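Side-chain contact in glyoxalase family protein (Listeria monocytogenes, PDB 2P7Q), which catalyses the hydration of the antibiotic fosfomycin, with manganese(II) bound at the active site, and thereby confers resistance to the drug: residues E30-S33 with S34-T38. The protein carries 1 engineered substitution. Sequence-based numbering, arbitrary orientation.
Sequences EIYS and SGDKT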
# COMPACT_ATOMS: atom_id res chain seq x y z
N GLU A 30 2.68 0.72 -18.21
CA GLU A 30 1.56 -0.19 -18.41
C GLU A 30 2.12 -1.47 -19.01
O GLU A 30 2.90 -1.43 -19.95
CB GLU A 30 0.52 0.44 -19.34
CG GLU A 30 -0.66 -0.46 -19.66
CD GLU A 30 -1.81 0.28 -20.34
OE1 GLU A 30 -2.60 -0.37 -21.05
OE2 GLU A 30 -1.94 1.51 -20.17
N ILE A 31 1.73 -2.61 -18.46
CA ILE A 31 2.24 -3.88 -18.94
C ILE A 31 1.11 -4.83 -19.29
O ILE A 31 1.33 -5.89 -19.86
CB ILE A 31 3.12 -4.57 -17.88
CG1 ILE A 31 2.29 -4.87 -16.64
CG2 ILE A 31 4.31 -3.67 -17.52
CD1 ILE A 31 3.05 -5.61 -15.56
N TYR A 32 -0.10 -4.44 -18.93
CA TYR A 32 -1.25 -5.29 -19.21
C TYR A 32 -2.55 -4.52 -19.17
O TYR A 32 -2.79 -3.72 -18.28
CB TYR A 32 -1.31 -6.44 -18.21
CG TYR A 32 -2.58 -7.23 -18.33
CD1 TYR A 32 -2.74 -8.19 -19.33
CD2 TYR A 32 -3.67 -6.94 -17.51
CE1 TYR A 32 -3.96 -8.83 -19.52
CE2 TYR A 32 -4.89 -7.58 -17.69
CZ TYR A 32 -5.03 -8.52 -18.70
OH TYR A 32 -6.25 -9.12 -18.92
N SER A 33 -3.40 -4.79 -20.16
CA SER A 33 -4.71 -4.15 -20.27
C SER A 33 -5.71 -5.26 -20.53
O SER A 33 -5.44 -6.15 -21.33
CB SER A 33 -4.72 -3.15 -21.42
OG SER A 33 -5.89 -2.36 -21.41
N SER A 34 -6.85 -5.24 -19.85
CA SER A 34 -7.85 -6.27 -20.06
C SER A 34 -8.37 -6.14 -21.49
O SER A 34 -8.90 -7.10 -22.06
CB SER A 34 -8.99 -6.14 -19.05
OG SER A 34 -9.61 -4.87 -19.11
N GLY A 35 -8.22 -4.95 -22.05
CA GLY A 35 -8.66 -4.70 -23.42
C GLY A 35 -7.82 -5.49 -24.41
O GLY A 35 -8.24 -5.71 -25.55
N ASP A 36 -6.63 -5.91 -23.99
CA ASP A 36 -5.71 -6.69 -24.82
C ASP A 36 -6.35 -8.02 -25.19
O ASP A 36 -5.65 -8.95 -25.60
CB ASP A 36 -4.40 -6.97 -24.07
CG ASP A 36 -3.62 -5.70 -23.73
OD1 ASP A 36 -2.64 -5.80 -22.95
OD2 ASP A 36 -3.99 -4.61 -24.23
N LYS A 37 -7.67 -8.13 -25.03
CA LYS A 37 -8.38 -9.36 -25.34
C LYS A 37 -9.89 -9.20 -25.13
O LYS A 37 -10.35 -8.20 -24.60
CB LYS A 37 -7.86 -10.49 -24.46
CG LYS A 37 -7.99 -10.19 -22.97
CD LYS A 37 -7.54 -11.37 -22.12
CE LYS A 37 -7.93 -11.15 -20.68
NZ LYS A 37 -9.40 -10.96 -20.54
N THR A 38 -10.64 -10.21 -25.56
CA THR A 38 -12.09 -10.22 -25.41
C THR A 38 -12.46 -11.13 -24.24
O THR A 38 -11.77 -12.11 -23.95
CB THR A 38 -12.76 -10.71 -26.69
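S33 and D36 close a type I beta turn in the loop that follows strand 29-33: D36 N donates to S33 O over 2.9 Å with an N-H...O angle of 151°, and S34 and G35 between them both have right-handed helical backbone torsions. The D36 side chain then folds back over S33. Its first torsion (chi1 -63°) keeps CG beside the backbone N that makes the turn bond, so the carboxylate lies on the S33 side. D36 CB sits 3.0 Å from S33 O. CG lies equally close to that oxygen, and beyond it the two carboxylate oxygens diverge. OD1 accepts the amide of S33, N to OD1 3.1 Å, with the nitrogen 66° out of the carboxylate plane, whereas OD2 meets the CB of S33 at 3.2 Å. S33 is thus gripped through both N and O by one residue, although the D36 side chain is poorly ordered.

The Y32 ring lies alongside the start of the turn, with CE2 3.7 Å from S34 N. A classic beta bulge hydrogen-bonds the backbones of I31 and Y32 to that of F46; S34 OG is hydrogen-bonded to the backbone N of E44, probably the proton acceptor, and L128 of the second subunit packs on Y32. The turn follows the outermost strand, within this chain, of a four-stranded sheet of the glyoxalase-type fold; the Y32 side chain is about 4 Å from that of E44 and about 8 Å from the bound dihydroxypropylphosphonic acid. At the far end of the tyrosine, K37 CE comes to the ring edge, near its plane, 3.2 Å from Y32 OH.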